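Local coordinates for protein putative antibiotic biosynthesis monooxygenase (Bacteroides thetaiotaomicron, PDB 3KKF) that binds calcium and is probably a monooxygenase of the antibiotic biosynthesis monooxygenase family, at residues A24-E29 with N53-L58. Sequence-based numbering, arbitrary orientation.
Sequences AYLKEE and NHVTIL
No ring or other flat group takes part where L26 meets I57 and V55; the contact is made by branched aliphatic side chains alone. On the strand segment N53 OD1 lies at the edge of the H54 imidazole, in its plane, 3.5 Å from H54 CD2, but neither residue reaches 24-29. Across the interface L26 and I57 reach toward each other tip to tip, with L26 CD1 and I57 CD1 4.0 Å apart. L26 carries its branch anti to the backbone N (chi1 180°), which aims both methyls at the sheet. I57 answers with an extended outer arm: its chi2 of -180° pushes CD1 outward, to the helix. The other methyl of L26 leans toward V55, CD2 standing 4.3 Å from V55 CG1. The leucine fork thus faces two residues spaced by two along the strand, and the joint is small, 89 Å² in all, with purely van der Waals character. All three side chains are buried. The backbones stay well apart, 10.5 Å between the CA atoms of L26 and I57. An acetate close to L26 and a hexaethylene glycol close to I57, probably both from the crystallisation liquor, may mark a pocket beside this joint. V55 and I57 point to the helical layer, whereas the alternating T56 and L58 pack on L9 and Y44 of the second subunit; L26 also touches L98 of that subunit. In this dimeric alpha-beta barrel fold, L26 packs the beta-alpha-beta crossover helix 19-36 against strand 54-61, which is inserted antiparallel between strands 6-14 and 40-48 and bonds to both, with helix 74-83 alongside, bound through the E28-K78 salt bridge.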
loop_
_atom_site.group_PDB
_atom_site.type_symbol
_atom_site.label_atom_id
_atom_site.label_comp_id
_atom_site.label_asym_id
_atom_site.label_seq_id
_atom_site.Cartn_x
_atom_site.Cartn_y
_atom_site.Cartn_z
ATOM N N ALA A 24 -17.902 -6.986 3.565
ATOM C CA ALA A 24 -19.026 -6.075 3.730
ATOM C C ALA A 24 -18.774 -5.089 4.879
ATOM O O ALA A 24 -18.983 -3.874 4.719
ATOM C CB ALA A 24 -20.339 -6.859 3.945
ATOM N N TYR A 25 -18.331 -5.605 6.028
ATOM C CA TYR A 25 -18.024 -4.738 7.146
ATOM C C TYR A 25 -16.876 -3.777 6.814
ATOM O O TYR A 25 -16.939 -2.589 7.130
ATOM C CB TYR A 25 -17.633 -5.535 8.397
ATOM C CG TYR A 25 -18.757 -6.087 9.270
ATOM C CD1 TYR A 25 -19.424 -5.279 10.157
ATOM C CD2 TYR A 25 -19.083 -7.422 9.247
ATOM C CE1 TYR A 25 -20.413 -5.789 10.997
ATOM C CE2 TYR A 25 -20.066 -7.951 10.078
ATOM C CZ TYR A 25 -20.721 -7.125 10.949
ATOM O OH TYR A 25 -21.693 -7.636 11.783
ATOM N N LEU A 26 -15.808 -4.296 6.223
ATOM C CA LEU A 26 -14.634 -3.487 5.928
ATOM C C LEU A 26 -14.909 -2.374 4.927
ATOM O O LEU A 26 -14.523 -1.215 5.140
ATOM C CB LEU A 26 -13.478 -4.362 5.431
ATOM C CG LEU A 26 -12.192 -3.593 5.088
ATOM C CD1 LEU A 26 -11.617 -2.861 6.285
ATOM C CD2 LEU A 26 -11.127 -4.537 4.507
ATOM N N LYS A 27 -15.579 -2.700 3.816
ATOM C CA LYS A 27 -15.859 -1.706 2.791
ATOM C C LYS A 27 -16.710 -0.582 3.339
ATOM O O LYS A 27 -16.444 0.589 3.101
ATOM C CB LYS A 27 -16.519 -2.337 1.557
ATOM C CG LYS A 27 -16.661 -1.362 0.387
ATOM C CD LYS A 27 -17.384 -1.985 -0.841
ATOM C CE LYS A 27 -17.495 -0.991 -1.959
ATOM N N GLU A 28 -17.733 -0.926 4.100
ATOM C CA GLU A 28 -18.576 0.086 4.714
ATOM C C GLU A 28 -17.772 0.987 5.650
ATOM O O GLU A 28 -17.892 2.214 5.613
ATOM C CB GLU A 28 -19.727 -0.576 5.496
ATOM C CG GLU A 28 -20.596 0.410 6.307
ATOM C CD GLU A 28 -21.726 -0.303 7.007
ATOM O OE1 GLU A 28 -21.462 -1.144 7.878
ATOM O OE2 GLU A 28 -22.904 -0.033 6.648
ATOM N N GLU A 29 -16.936 0.385 6.485
ATOM C CA GLU A 29 -16.200 1.177 7.452
ATOM C C GLU A 29 -15.183 2.118 6.760
ATOM O O GLU A 29 -15.024 3.265 7.173
ATOM C CB GLU A 29 -15.563 0.286 8.516
ATOM C CG GLU A 29 -15.085 1.031 9.771
ATOM C CD GLU A 29 -13.702 1.575 9.683
ATOM O OE1 GLU A 29 -12.861 1.072 8.863
ATOM O OE2 GLU A 29 -13.413 2.477 10.478
ATOM N N ASN A 53 -8.454 -14.120 0.966
ATOM C CA ASN A 53 -8.629 -13.878 2.409
ATOM C C ASN A 53 -7.401 -13.230 3.074
ATOM O O ASN A 53 -7.389 -13.063 4.278
ATOM C CB ASN A 53 -9.018 -15.172 3.142
ATOM C CG ASN A 53 -7.933 -16.188 3.125
ATOM O OD1 ASN A 53 -7.345 -16.475 2.054
ATOM N ND2 ASN A 53 -7.635 -16.771 4.308
ATOM N N HIS A 54 -6.397 -12.924 2.262
ATOM C CA HIS A 54 -5.203 -12.179 2.705
ATOM C C HIS A 54 -5.392 -10.738 2.186
ATOM O O HIS A 54 -5.342 -10.484 0.996
ATOM C CB HIS A 54 -3.925 -12.783 2.158
ATOM C CG HIS A 54 -3.551 -14.083 2.789
ATOM N ND1 HIS A 54 -2.294 -14.319 3.294
ATOM C CD2 HIS A 54 -4.267 -15.200 3.043
ATOM C CE1 HIS A 54 -2.248 -15.541 3.800
ATOM N NE2 HIS A 54 -3.430 -16.093 3.668
ATOM N N VAL A 55 -5.664 -9.817 3.104
ATOM C CA VAL A 55 -5.916 -8.428 2.800
ATOM C C VAL A 55 -4.794 -7.534 3.397
ATOM O O VAL A 55 -4.358 -7.730 4.545
ATOM C CB VAL A 55 -7.307 -8.001 3.361
ATOM C CG1 VAL A 55 -7.502 -6.467 3.333
ATOM C CG2 VAL A 55 -8.434 -8.745 2.611
ATOM N N THR A 56 -4.309 -6.584 2.607
ATOM C CA THR A 56 -3.354 -5.589 3.073
ATOM C C THR A 56 -4.001 -4.229 2.935
ATOM O O THR A 56 -4.608 -3.930 1.883
ATOM C CB THR A 56 -2.047 -5.639 2.271
ATOM O OG1 THR A 56 -1.352 -6.830 2.572
ATOM C CG2 THR A 56 -1.102 -4.464 2.631
ATOM N N ILE A 57 -3.913 -3.403 3.981
ATOM C CA ILE A 57 -4.440 -2.063 3.927
ATOM C C ILE A 57 -3.300 -1.047 4.126
ATOM O O ILE A 57 -2.585 -1.098 5.134
ATOM C CB ILE A 57 -5.537 -1.799 5.022
ATOM C CG1 ILE A 57 -6.573 -2.932 5.057
ATOM C CG2 ILE A 57 -6.221 -0.433 4.790
ATOM C CD1 ILE A 57 -7.637 -2.742 6.063
ATOM N N LEU A 58 -3.146 -0.141 3.165
ATOM C CA LEU A 58 -2.266 1.019 3.331
ATOM C C LEU A 58 -3.102 2.080 4.035
ATOM O O LEU A 58 -4.133 2.527 3.551
ATOM C CB LEU A 58 -1.778 1.551 1.986
ATOM C CG LEU A 58 -0.958 2.859 2.051
ATOM C CD1 LEU A 58 0.345 2.765 2.876
ATOM C CD2 LEU A 58 -0.656 3.348 0.637
#